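Local coordinates for CurF (Lyngbya majuscula, PDB 5DP2), which forms the cyclopropane ring in curacin A biosynthesis, through an NADP-binding enoyl reductase domain that acts as a cyclopropanase, at residues A[134-138]-A[310-315]; A[39-45]-A[84-90]; A[154-160]-A[251-255]. All blocks are in the same frame, centred on the assembly; numbering follows the deposited sequence. Where two conformers were deposited one is given.

All three contacts lie within the enoyl reductase region. Contact 2 pairs two strands of the GroES-like part. Contact 1 sits beside it, where the chain returns from the NADP-binding part; their centres are about 17 Å apart. They touch directly: Ala137 CB packs on Ala45 CB at 3.8 Å, and Val85 CG1 reaches Ala136 and Ala137. Contact 3 belongs to the Rossmann-type sheet, its centre about 36 Å from that of contact 2 and about 26 Å from that of contact 1. The bound NADP lies nearest contacts 1 and 3, about 7 Å from the side chain of Leu311 and about 8 Å from that of Ile254. Contact 2 is farther, with Gly84 about 13 Å from the bound NADP.

Contact 1. Residues A[134-138]-A[310-315]; sequences VEAAT and PLPYKV
Tyr313 places its CG between its own backbone N and carbonyl carbon (chi1 62°), which brings one face of the ring up to Val134. In the conformer described here, Val134 meets that face with CG1, the methyl anti to its backbone N (chi1 164°). The methyl stands above the ring, offset toward the rim, in a CH-pi contact. Val134 CG1 is 3.3 Å from Tyr313 CE1. The same methyl also touches Val315 CG2 at 3.6 Å, so one valine branch serves two strand residues.

Glu135, also given in one of two conformers, packs its CB on Pro310 CG at 3.7 Å. Its extended chain carries the carboxylate on to a water that joins the polar ends: the water donates to Glu135 OE2 at 2.9 Å and lies 2.7 Å from Tyr313 OH. The other carboxylate oxygen, OE1, bonds to Ser132 N just before the helix.

Thr138 carries the direct polar link. Its OG1 accepts from Leu311 N at 3.0 Å and donates to Glu135 O at 2.8 Å, in the carbonyl plane. Two bonds thus fix the rotation of the hydroxyl and tie the backbone at Leu311 to Thr138 and, through it, to Glu135 O. Glu135 O also takes Thr138 N.

Segment 310-315 lies where the chain leaves the cofactor-binding part and joins the mixed sheet as strand 313-317. Pro312 and Lys314 make backbone bonds to strand 336-340, whose Thr340 touches both Val134 and Val315. The side chain of Leu311 also touches Ser142 and Phe143 of helix 140-153 and Gln173 and Gln177 of helix 170-181.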
ATOM      1  N   VAL A 134     -14.524   6.906  -1.341  1.00  7.06           N
ATOM      2  CA  VAL A 134     -13.999   5.939  -0.377  0.63  6.88           C
ATOM      3  C   VAL A 134     -13.510   4.669  -1.071  1.00  6.59           C
ATOM      4  O   VAL A 134     -12.466   4.134  -0.738  1.00  7.34           O
ATOM      5  CB  VAL A 134     -15.060   5.649   0.693  0.63  7.48           C
ATOM      6  CG1 VAL A 134     -14.713   4.394   1.470  0.63  8.20           C
ATOM      7  CG2 VAL A 134     -15.173   6.841   1.644  0.63  8.67           C
ATOM      8  N   GLU A 135     -14.282   4.172  -2.048  1.00  6.37           N
ATOM      9  CA  GLU A 135     -13.838   3.001  -2.807  0.51  6.55           C
ATOM     10  C   GLU A 135     -12.527   3.254  -3.530  1.00  5.99           C
ATOM     11  O   GLU A 135     -11.604   2.444  -3.506  1.00  6.31           O
ATOM     12  CB  GLU A 135     -14.904   2.598  -3.829  0.51  7.31           C
ATOM     13  CG  GLU A 135     -16.076   1.850  -3.230  0.51  7.87           C
ATOM     14  CD  GLU A 135     -17.170   1.539  -4.232  0.51  9.16           C
ATOM     15  OE1 GLU A 135     -17.486   2.402  -5.092  0.51  9.49           O
ATOM     16  OE2 GLU A 135     -17.748   0.435  -4.112  0.51 12.70           O
ATOM     17  N   ALA A 136     -12.447   4.401  -4.198  1.00  6.17           N
ATOM     18  CA  ALA A 136     -11.243   4.727  -4.957  1.00  6.02           C
ATOM     19  C   ALA A 136     -10.030   4.915  -4.054  1.00  5.49           C
ATOM     20  O   ALA A 136      -8.909   4.672  -4.468  1.00  6.19           O
ATOM     21  CB  ALA A 136     -11.458   5.945  -5.845  1.00  6.79           C
ATOM     22  N   ALA A 137     -10.281   5.334  -2.804  1.00  5.82           N
ATOM     23  CA  ALA A 137      -9.212   5.530  -1.813  1.00  5.84           C
ATOM     24  C   ALA A 137      -8.556   4.223  -1.406  1.00  5.52           C
ATOM     25  O   ALA A 137      -7.514   4.267  -0.752  1.00  6.62           O
ATOM     26  CB  ALA A 137      -9.744   6.255  -0.593  1.00  6.96           C
ATOM     27  N   THR A 138      -9.130   3.069  -1.771  1.00  5.25           N
ATOM     28  CA  THR A 138      -8.488   1.800  -1.451  1.00  5.44           C
ATOM     29  C   THR A 138      -7.438   1.382  -2.464  1.00  5.51           C
ATOM     30  O   THR A 138      -6.745   0.388  -2.227  1.00  6.69           O
ATOM     31  CB  THR A 138      -9.526   0.660  -1.303  1.00  5.60           C
ATOM     32  OG1 THR A 138     -10.053   0.283  -2.588  1.00  5.80           O
ATOM     33  CG2 THR A 138     -10.616   0.976  -0.335  1.00  6.37           C
ATOM     34  N   PRO A 310     -12.547  -2.456  -5.723  1.00  6.18           N
ATOM     35  CA  PRO A 310     -12.068  -1.848  -4.496  1.00  6.64           C
ATOM     36  C   PRO A 310     -11.868  -2.899  -3.416  1.00  6.14           C
ATOM     37  O   PRO A 310     -12.563  -3.934  -3.357  1.00  7.51           O
ATOM     38  CB  PRO A 310     -13.189  -0.889  -4.091  1.00  8.27           C
ATOM     39  CG  PRO A 310     -13.980  -0.669  -5.308  1.00  9.98           C
ATOM     40  CD  PRO A 310     -13.806  -1.848  -6.198  1.00  7.61           C
ATOM     41  N   LEU A 311     -10.922  -2.630  -2.520  1.00  5.67           N
ATOM     42  CA  LEU A 311     -10.749  -3.500  -1.345  1.00  5.58           C
ATOM     43  C   LEU A 311     -11.908  -3.357  -0.392  1.00  5.92           C
ATOM     44  O   LEU A 311     -12.554  -2.308  -0.344  1.00  6.38           O
ATOM     45  CB  LEU A 311      -9.453  -3.137  -0.611  1.00  5.56           C
ATOM     46  CG  LEU A 311      -8.181  -3.184  -1.429  1.00  6.58           C
ATOM     47  CD1 LEU A 311      -6.989  -2.896  -0.520  1.00  8.10           C
ATOM     48  CD2 LEU A 311      -8.035  -4.508  -2.188  1.00  7.67           C
ATOM     49  N   PRO A 312     -12.139  -4.380   0.451  1.00  6.24           N
ATOM     50  CA  PRO A 312     -12.976  -4.167   1.651  1.00  6.34           C
ATOM     51  C   PRO A 312     -12.426  -2.979   2.433  1.00  5.84           C
ATOM     52  O   PRO A 312     -11.201  -2.782   2.462  1.00  6.17           O
ATOM     53  CB  PRO A 312     -12.828  -5.487   2.431  1.00  7.16           C
ATOM     54  CG  PRO A 312     -12.428  -6.480   1.391  1.00  7.60           C
ATOM     55  CD  PRO A 312     -11.541  -5.721   0.471  1.00  6.65           C
ATOM     56  N   TYR A 313     -13.313  -2.243   3.066  1.00  6.76           N
ATOM     57  CA  TYR A 313     -12.856  -1.063   3.802  1.00  6.72           C
ATOM     58  C   TYR A 313     -13.730  -0.805   5.020  1.00  7.04           C
ATOM     59  O   TYR A 313     -14.852  -1.282   5.140  1.00  8.39           O
ATOM     60  CB  TYR A 313     -12.811   0.187   2.903  1.00  7.86           C
ATOM     61  CG  TYR A 313     -14.151   0.614   2.334  1.00  8.39           C
ATOM     62  CD1 TYR A 313     -15.070   1.334   3.118  1.00 10.61           C
ATOM     63  CD2 TYR A 313     -14.535   0.252   1.049  1.00  9.61           C
ATOM     64  CE1 TYR A 313     -16.311   1.694   2.620  1.00 12.88           C
ATOM     65  CE2 TYR A 313     -15.765   0.624   0.528  1.00 10.92           C
ATOM     66  CZ  TYR A 313     -16.652   1.345   1.319  1.00 12.04           C
ATOM     67  OH  TYR A 313     -17.887   1.697   0.816  1.00 14.66           O
ATOM     68  N   LYS A 314     -13.171   0.006   5.916  1.00  6.91           N
ATOM     69  CA  LYS A 314     -13.872   0.559   7.057  1.00  7.53           C
ATOM     70  C   LYS A 314     -13.579   2.063   7.105  1.00  6.86           C
ATOM     71  O   LYS A 314     -12.401   2.456   7.022  1.00  7.43           O
ATOM     72  CB  LYS A 314     -13.448  -0.099   8.366  1.00  9.34           C
ATOM     73  CG  LYS A 314     -14.257   0.458   9.541  1.00 11.52           C
ATOM     74  CD  LYS A 314     -13.979  -0.237  10.857  1.00 14.12           C
ATOM     75  CE  LYS A 314     -14.652   0.459  12.004  1.00 17.72           C
ATOM     76  NZ  LYS A 314     -16.106   0.197  11.997  1.00 22.06           N
ATOM     77  N   VAL A 315     -14.634   2.865   7.222  1.00  7.16           N
ATOM     78  CA  VAL A 315     -14.499   4.323   7.212  1.00  7.44           C
ATOM     79  C   VAL A 315     -14.465   4.870   8.639  1.00  7.51           C
ATOM     80  O   VAL A 315     -15.229   4.438   9.521  1.00  9.13           O
ATOM     81  CB  VAL A 315     -15.653   4.979   6.446  1.00  9.12           C
ATOM     82  CG1 VAL A 315     -15.667   6.498   6.584  1.00 12.21           C
ATOM     83  CG2 VAL A 315     -15.625   4.600   4.993  1.00 10.81           C
TER
HETATM   84  O   HOH W   1     -18.695   0.252  -1.345  1.00 23.04           O

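Contact 2. Residues A[39-45]-A[84-90]; sequences VEVQIKA and GVGTVVA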
ATOM      1  N   VAL A  39      -1.445  22.490  -8.965  1.00  6.29           N
ATOM      2  CA  VAL A  39      -2.859  22.167  -8.853  1.00  6.50           C
ATOM      3  C   VAL A  39      -3.201  22.018  -7.367  1.00  6.31           C
ATOM      4  O   VAL A  39      -2.435  21.398  -6.628  1.00  7.74           O
ATOM      5  CB  VAL A  39      -3.182  20.830  -9.577  1.00  7.54           C
ATOM      6  CG1 VAL A  39      -4.649  20.478  -9.498  1.00  8.25           C
ATOM      7  CG2 VAL A  39      -2.745  20.870 -11.039  1.00  9.59           C
ATOM      8  N   GLU A  40      -4.349  22.561  -6.952  1.00  6.12           N
ATOM      9  CA  GLU A  40      -4.830  22.397  -5.568  1.00  6.13           C
ATOM     10  C   GLU A  40      -6.006  21.410  -5.550  1.00  5.70           C
ATOM     11  O   GLU A  40      -7.012  21.604  -6.263  1.00  6.38           O
ATOM     12  CB  GLU A  40      -5.284  23.717  -4.963  1.00  6.65           C
ATOM     13  CG  GLU A  40      -5.597  23.602  -3.475  1.00  7.54           C
ATOM     14  CD  GLU A  40      -6.146  24.846  -2.852  1.00  9.17           C
ATOM     15  OE1 GLU A  40      -5.814  25.094  -1.664  1.00 10.95           O
ATOM     16  OE2 GLU A  40      -6.920  25.548  -3.538  1.00 11.09           O
ATOM     17  N   VAL A  41      -5.866  20.374  -4.718  1.00  5.66           N
ATOM     18  CA  VAL A  41      -6.866  19.326  -4.563  1.00  5.77           C
ATOM     19  C   VAL A  41      -7.448  19.394  -3.137  1.00  5.38           C
ATOM     20  O   VAL A  41      -6.692  19.438  -2.153  1.00  6.29           O
ATOM     21  CB  VAL A  41      -6.247  17.934  -4.786  1.00  6.12           C
ATOM     22  CG1 VAL A  41      -7.305  16.850  -4.653  1.00  6.90           C
ATOM     23  CG2 VAL A  41      -5.571  17.871  -6.152  1.00  7.46           C
ATOM     24  N   GLN A  42      -8.777  19.423  -3.036  1.00  5.58           N
ATOM     25  CA  GLN A  42      -9.453  19.267  -1.741  1.00  6.04           C
ATOM     26  C   GLN A  42      -9.618  17.770  -1.470  1.00  5.94           C
ATOM     27  O   GLN A  42     -10.281  17.049  -2.247  1.00  6.51           O
ATOM     28  CB  GLN A  42     -10.810  19.964  -1.757  1.00  7.56           C
ATOM     29  CG  GLN A  42     -11.448  19.906  -0.371  1.00 10.33           C
ATOM     30  CD  GLN A  42     -12.680  20.724  -0.233  1.00 14.70           C
ATOM     31  OE1 GLN A  42     -13.066  21.439  -1.130  1.00 17.42           O
ATOM     32  NE2 GLN A  42     -13.300  20.647   0.912  1.00 25.50           N
ATOM     33  N   ILE A  43      -8.971  17.276  -0.425  1.00  5.49           N
ATOM     34  CA  ILE A  43      -8.989  15.860  -0.121  1.00  5.30           C
ATOM     35  C   ILE A  43     -10.367  15.439   0.352  1.00  5.55           C
ATOM     36  O   ILE A  43     -10.983  16.114   1.170  1.00  6.53           O
ATOM     37  CB  ILE A  43      -7.897  15.519   0.939  1.00  5.51           C
ATOM     38  CG1 ILE A  43      -6.527  15.944   0.441  1.00  5.95           C
ATOM     39  CG2 ILE A  43      -7.949  14.061   1.311  1.00  6.41           C
ATOM     40  CD1 ILE A  43      -6.058  15.296  -0.847  1.00  7.92           C
ATOM     41  N   LYS A  44     -10.844  14.286  -0.166  1.00  5.36           N
ATOM     42  CA  LYS A  44     -12.111  13.722   0.258  0.56  5.97           C
ATOM     43  C   LYS A  44     -11.957  12.432   1.061  1.00  6.04           C
ATOM     44  O   LYS A  44     -12.742  12.180   1.972  1.00  9.11           O
ATOM     45  CB  LYS A  44     -13.042  13.527  -0.941  0.56  7.23           C
ATOM     46  CG  LYS A  44     -13.342  14.817  -1.725  0.56  8.92           C
ATOM     47  CD  LYS A  44     -14.163  15.817  -0.925  0.56 11.50           C
ATOM     48  CE  LYS A  44     -14.178  17.204  -1.547  0.56 12.18           C
ATOM     49  NZ  LYS A  44     -14.980  17.223  -2.801  0.56 13.53           N
ATOM     50  N   ALA A  45     -10.963  11.597   0.736  1.00  5.19           N
ATOM     51  CA  ALA A  45     -10.755  10.347   1.463  1.00  5.42           C
ATOM     52  C   ALA A  45      -9.286  10.002   1.378  1.00  5.16           C
ATOM     53  O   ALA A  45      -8.650  10.158   0.328  1.00  6.13           O
ATOM     54  CB  ALA A  45     -11.638   9.233   0.899  1.00  6.32           C
ATOM     55  N   GLY A  84      -4.297   9.177  -1.757  1.00  5.67           N
ATOM     56  CA  GLY A  84      -5.631   9.601  -1.411  1.00  6.01           C
ATOM     57  C   GLY A  84      -6.413  10.018  -2.623  1.00  5.26           C
ATOM     58  O   GLY A  84      -5.945   9.822  -3.764  1.00  6.04           O
ATOM     59  N   VAL A  85      -7.607  10.564  -2.388  1.00  5.17           N
ATOM     60  CA  VAL A  85      -8.490  10.965  -3.486  0.71  5.13           C
ATOM     61  C   VAL A  85      -9.168  12.268  -3.139  1.00  5.06           C
ATOM     62  O   VAL A  85      -9.401  12.574  -1.960  1.00  6.46           O
ATOM     63  CB  VAL A  85      -9.575   9.894  -3.804  0.71  6.22           C
ATOM     64  CG1 VAL A  85      -8.954   8.584  -4.253  0.71  6.95           C
ATOM     65  CG2 VAL A  85     -10.491   9.677  -2.620  0.71  6.91           C
ATOM     66  N   GLY A  86      -9.475  13.060  -4.163  1.00  5.45           N
ATOM     67  CA  GLY A  86     -10.211  14.286  -3.919  1.00  5.91           C
ATOM     68  C   GLY A  86     -10.591  14.976  -5.200  1.00  5.85           C
ATOM     69  O   GLY A  86     -10.633  14.369  -6.283  1.00  6.40           O
ATOM     70  N   THR A  87     -10.913  16.258  -5.057  1.00  6.20           N
ATOM     71  CA  THR A  87     -11.476  17.057  -6.141  1.00  6.62           C
ATOM     72  C   THR A  87     -10.603  18.270  -6.390  1.00  6.03           C
ATOM     73  O   THR A  87     -10.225  18.976  -5.448  1.00  6.62           O
ATOM     74  CB  THR A  87     -12.886  17.539  -5.765  1.00  8.79           C
ATOM     75  OG1 THR A  87     -13.670  16.396  -5.373  1.00 11.90           O
ATOM     76  CG2 THR A  87     -13.564  18.287  -6.905  1.00 10.33           C
ATOM     77  N   VAL A  88     -10.258  18.524  -7.654  1.00  6.38           N
ATOM     78  CA  VAL A  88      -9.488  19.733  -7.989  1.00  6.28           C
ATOM     79  C   VAL A  88     -10.356  20.972  -7.702  1.00  6.42           C
ATOM     80  O   VAL A  88     -11.464  21.100  -8.238  1.00  7.70           O
ATOM     81  CB  VAL A  88      -9.063  19.684  -9.467  1.00  6.90           C
ATOM     82  CG1 VAL A  88      -8.377  20.992  -9.880  1.00  7.57           C
ATOM     83  CG2 VAL A  88      -8.136  18.511  -9.713  1.00  7.24           C
ATOM     84  N   VAL A  89      -9.832  21.880  -6.874  1.00  6.29           N
ATOM     85  CA  VAL A  89     -10.562  23.095  -6.507  1.00  6.79           C
ATOM     86  C   VAL A  89      -9.936  24.377  -7.033  1.00  6.55           C
ATOM     87  O   VAL A  89     -10.629  25.395  -7.086  1.00  8.27           O
ATOM     88  CB  VAL A  89     -10.814  23.195  -4.992  1.00  8.14           C
ATOM     89  CG1 VAL A  89     -11.815  22.126  -4.551  1.00  9.30           C
ATOM     90  CG2 VAL A  89      -9.518  23.156  -4.198  1.00  8.21           C
ATOM     91  N   ALA A  90      -8.667  24.352  -7.410  1.00  6.42           N
ATOM     92  CA  ALA A  90      -8.017  25.536  -8.016  1.00  7.36           C
ATOM     93  C   ALA A  90      -6.874  25.013  -8.856  1.00  7.16           C
ATOM     94  O   ALA A  90      -6.226  24.031  -8.496  1.00  7.57           O
ATOM     95  CB  ALA A  90      -7.533  26.516  -6.944  1.00  8.31           C
TER
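An antiparallel strand pair of the GroES-like part, interrupted by two classic beta bulges, joins Val39-Ala45 to Gly84-Ala90. In the first bulge Val89 and Ala90 both face Glu40. Glu40 O accepts Val89 N at 2.9 Å and, weakly, Ala90 N, while Glu40 N donates to Ala90 O. In the second, Lys44 and Ala45 both face Val85. Val85 O takes Lys44 N at 2.9 Å and Ala45 N at 3.3 Å.

Between the bulges Gln42 and Thr87 form a hydrogen-bonded pair, with Gln42 N 2.8 Å from Thr87 O. A CB on Gly86 would clash with Gln42 O; the glycine lets Gly86 CA come within 3.2 Å of Gln42 O.

The chain of Lys44, in the conformer described here, bends at chi2 (-67°) and chi4 (71°) to bring NZ to Thr87. Lys44 NZ donates to Thr87 OG1 at 3.0 Å. Farther along, Gln42 CB lies 3.7 Å from Val89 CG1. The Glu40 carboxylate runs past Val89 CG2 and Ala90 CB and is salt-bridged through OE1 to Arg31.

Strand 39-48 is also paired with strands 116-119 and 336-340, and strand 83-91 with strand 103-107. Val41 packs toward Val104 and Leu106 of strand 103-107. The face bearing Val85 and Thr87 is touched by Met133 of helix 133-136.

Contact 3. Residues A[154-160]-A[251-255]; sequences AKVQPGE and GRYIE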
ATOM      1  N   ALA A 154       7.943 -10.405 -10.594  1.00  6.60           N
ATOM      2  CA  ALA A 154       7.825 -11.859 -10.581  1.00  6.87           C
ATOM      3  C   ALA A 154       7.242 -12.465 -11.849  1.00  6.57           C
ATOM      4  O   ALA A 154       7.436 -13.650 -12.086  1.00  7.51           O
ATOM      5  CB  ALA A 154       7.050 -12.321  -9.386  1.00  7.93           C
ATOM      6  N   LYS A 155       6.464 -11.690 -12.601  1.00  6.62           N
ATOM      7  CA  LYS A 155       5.869 -12.161 -13.865  1.00  7.53           C
ATOM      8  C   LYS A 155       5.029 -13.430 -13.646  1.00  6.84           C
ATOM      9  O   LYS A 155       5.204 -14.443 -14.317  1.00  7.63           O
ATOM     10  CB  LYS A 155       6.947 -12.338 -14.943  1.00  8.94           C
ATOM     11  CG  LYS A 155       7.718 -11.043 -15.206  1.00 10.42           C
ATOM     12  CD  LYS A 155       8.791 -11.189 -16.252  1.00 14.12           C
ATOM     13  CE  LYS A 155       9.599  -9.920 -16.423  1.00 19.51           C
ATOM     14  NZ  LYS A 155      10.707 -10.128 -17.388  1.00 27.43           N
ATOM     15  N   VAL A 156       4.067 -13.355 -12.742  1.00  6.81           N
ATOM     16  CA  VAL A 156       3.174 -14.490 -12.444  0.74  6.76           C
ATOM     17  C   VAL A 156       2.453 -14.956 -13.722  1.00  6.86           C
ATOM     18  O   VAL A 156       1.895 -14.133 -14.456  1.00  7.98           O
ATOM     19  CB  VAL A 156       2.120 -14.089 -11.385  0.74  6.77           C
ATOM     20  CG1 VAL A 156       1.029 -15.159 -11.237  0.74  7.23           C
ATOM     21  CG2 VAL A 156       2.765 -13.870 -10.032  0.74  7.48           C
ATOM     22  N   GLN A 157       2.426 -16.264 -13.922  1.00  7.54           N
ATOM     23  CA  GLN A 157       1.800 -16.908 -15.064  1.00  7.80           C
ATOM     24  C   GLN A 157       0.600 -17.748 -14.620  1.00  7.72           C
ATOM     25  O   GLN A 157       0.564 -18.246 -13.490  1.00  7.80           O
ATOM     26  CB  GLN A 157       2.814 -17.826 -15.778  1.00  9.02           C
ATOM     27  CG  GLN A 157       4.051 -17.110 -16.286  1.00 10.40           C
ATOM     28  CD  GLN A 157       3.708 -16.081 -17.318  1.00 12.23           C
ATOM     29  OE1 GLN A 157       3.109 -16.407 -18.343  1.00 15.83           O
ATOM     30  NE2 GLN A 157       4.085 -14.837 -17.074  1.00 12.76           N
ATOM     31  N   PRO A 158      -0.342 -18.023 -15.548  1.00  8.42           N
ATOM     32  CA  PRO A 158      -1.458 -18.891 -15.199  1.00  8.43           C
ATOM     33  C   PRO A 158      -0.978 -20.252 -14.718  1.00  8.18           C
ATOM     34  O   PRO A 158      -0.036 -20.829 -15.278  1.00 10.09           O
ATOM     35  CB  PRO A 158      -2.239 -18.997 -16.507  1.00  9.70           C
ATOM     36  CG  PRO A 158      -1.892 -17.738 -17.251  1.00 10.99           C
ATOM     37  CD  PRO A 158      -0.461 -17.463 -16.909  1.00  9.90           C
ATOM     38  N   GLY A 159      -1.623 -20.738 -13.676  1.00  7.86           N
ATOM     39  CA  GLY A 159      -1.331 -22.051 -13.130  1.00  8.38           C
ATOM     40  C   GLY A 159      -0.260 -22.091 -12.055  1.00  8.72           C
ATOM     41  O   GLY A 159      -0.102 -23.118 -11.379  1.00 11.46           O
ATOM     42  N   GLU A 160       0.523 -21.030 -11.901  1.00  7.56           N
ATOM     43  CA  GLU A 160       1.579 -21.048 -10.903  1.00  7.38           C
ATOM     44  C   GLU A 160       1.009 -20.960  -9.490  1.00  6.86           C
ATOM     45  O   GLU A 160      -0.074 -20.439  -9.280  1.00  9.19           O
ATOM     46  CB  GLU A 160       2.560 -19.914 -11.176  1.00  7.31           C
ATOM     47  CG  GLU A 160       3.360 -20.174 -12.442  1.00  8.49           C
ATOM     48  CD  GLU A 160       4.486 -19.161 -12.623  1.00  8.20           C
ATOM     49  OE1 GLU A 160       4.228 -17.940 -12.520  1.00  9.27           O
ATOM     50  OE2 GLU A 160       5.636 -19.591 -12.868  1.00 10.05           O
ATOM     51  N   GLY A 251      12.144 -20.397  -7.847  1.00  6.84           N
ATOM     52  CA  GLY A 251      11.053 -19.572  -7.338  1.00  6.45           C
ATOM     53  C   GLY A 251      11.460 -18.111  -7.174  1.00  6.00           C
ATOM     54  O   GLY A 251      12.638 -17.771  -7.068  1.00  6.82           O
ATOM     55  N   ARG A 252      10.422 -17.262  -7.139  1.00  5.85           N
ATOM     56  CA  ARG A 252      10.574 -15.821  -7.054  1.00  5.56           C
ATOM     57  C   ARG A 252      10.056 -15.334  -5.701  1.00  5.58           C
ATOM     58  O   ARG A 252       8.899 -15.557  -5.347  1.00  6.77           O
ATOM     59  CB  ARG A 252       9.882 -15.122  -8.219  1.00  6.22           C
ATOM     60  CG  ARG A 252      10.460 -15.510  -9.591  1.00  6.86           C
ATOM     61  CD  ARG A 252       9.702 -16.610 -10.316  1.00  6.94           C
ATOM     62  NE  ARG A 252       8.460 -16.102 -10.886  1.00  6.74           N
ATOM     63  CZ  ARG A 252       7.482 -16.881 -11.360  1.00  6.45           C
ATOM     64  NH1 ARG A 252       7.519 -18.194 -11.203  1.00  7.53           N
ATOM     65  NH2 ARG A 252       6.449 -16.315 -11.947  1.00  6.83           N
ATOM     66  N   TYR A 253      10.940 -14.646  -4.973  1.00  5.61           N
ATOM     67  CA  TYR A 253      10.679 -14.160  -3.619  1.00  5.62           C
ATOM     68  C   TYR A 253      10.530 -12.651  -3.661  1.00  5.05           C
ATOM     69  O   TYR A 253      11.530 -11.948  -3.829  1.00  5.94           O
ATOM     70  CB  TYR A 253      11.832 -14.625  -2.708  1.00  6.10           C
ATOM     71  CG  TYR A 253      11.893 -14.087  -1.320  1.00  6.09           C
ATOM     72  CD1 TYR A 253      10.813 -13.520  -0.681  1.00  7.17           C
ATOM     73  CD2 TYR A 253      13.130 -14.076  -0.646  1.00  7.00           C
ATOM     74  CE1 TYR A 253      10.943 -12.915   0.575  1.00  6.75           C
ATOM     75  CE2 TYR A 253      13.272 -13.484   0.592  1.00  7.51           C
ATOM     76  CZ  TYR A 253      12.184 -12.895   1.193  1.00  7.40           C
ATOM     77  OH  TYR A 253      12.354 -12.232   2.383  1.00  7.71           O
ATOM     78  N   ILE A 254       9.292 -12.188  -3.526  1.00  5.03           N
ATOM     79  CA  ILE A 254       8.980 -10.764  -3.473  1.00  5.37           C
ATOM     80  C   ILE A 254       8.934 -10.359  -2.010  1.00  5.58           C
ATOM     81  O   ILE A 254       8.184 -10.933  -1.213  1.00  6.73           O
ATOM     82  CB  ILE A 254       7.628 -10.453  -4.123  1.00  6.09           C
ATOM     83  CG1 ILE A 254       7.508 -11.009  -5.551  1.00  7.91           C
ATOM     84  CG2 ILE A 254       7.385  -8.960  -4.089  1.00  9.01           C
ATOM     85  CD1 ILE A 254       6.059 -11.106  -5.967  1.00  8.16           C
ATOM     86  N   GLU A 255       9.738  -9.340  -1.646  1.00  5.61           N
ATOM     87  CA  GLU A 255       9.789  -8.870  -0.262  1.00  5.55           C
ATOM     88  C   GLU A 255       9.430  -7.391  -0.224  1.00  5.55           C
ATOM     89  O   GLU A 255      10.183  -6.551  -0.795  1.00  6.19           O
ATOM     90  CB  GLU A 255      11.166  -9.119   0.361  1.00  6.36           C
ATOM     91  CG  GLU A 255      11.254  -8.713   1.837  1.00  7.07           C
ATOM     92  CD  GLU A 255      10.212  -9.427   2.700  1.00  6.97           C
ATOM     93  OE1 GLU A 255      10.381 -10.660   2.893  1.00  7.58           O
ATOM     94  OE2 GLU A 255       9.240  -8.798   3.156  1.00  8.28           O
TER
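Ala154 O is gripped by two nitrogens of Arg252. NE donates to it in the carbonyl plane, on a lone pair, with Arg252 NE 2.9 Å from Ala154 O. Arg252 NH2 reaches Ala154 O at 2.8 Å, tilted from that plane. The oxygen itself lies close to the guanidinium plane, at the edge of the group.

The end of the guanidinium turns to Glu160. Arg252 NH2 donates to Glu160 OE1 at 2.8 Å, on the syn side, and Arg252 NH1 to Glu160 OE2 at 2.9 Å, from above the carboxylate plane. This two-pronged salt bridge is twisted, the planes of the two groups standing 40° apart. The arginine chain bends at chi2 (96°) and chi3 (76°), which lays NE and NH2 against the loop while NH1 and NH2 face the acid.

Gln157 N also bonds Glu160 OE1, at 2.8 Å, from above the carboxylate plane, so this oxygen takes two donors. A type II turn from Gln157 to Glu160 carries the acid back toward Arg252. Gln157 NE2 in turn holds Lys155 O at 3.0 Å. An alanine in place of Arg252 would probably leave the Glu160 carboxylate without its countercharge and Ala154 O without both donors. Apolar packing adds to the contact, with Ala154 CB 3.8 Å from Ile254 CD1.

The loop links helix 140-153 to strand 161-164 of the parallel Rossmann-type sheet. Strand 227-232 runs between strands 161-164 and 251-255; its Asp228 touches both Glu160 and Arg252. On its other side strand 251-255 is flanked by strand 275-278, where Arg252 rests on Lys275 and Phe277.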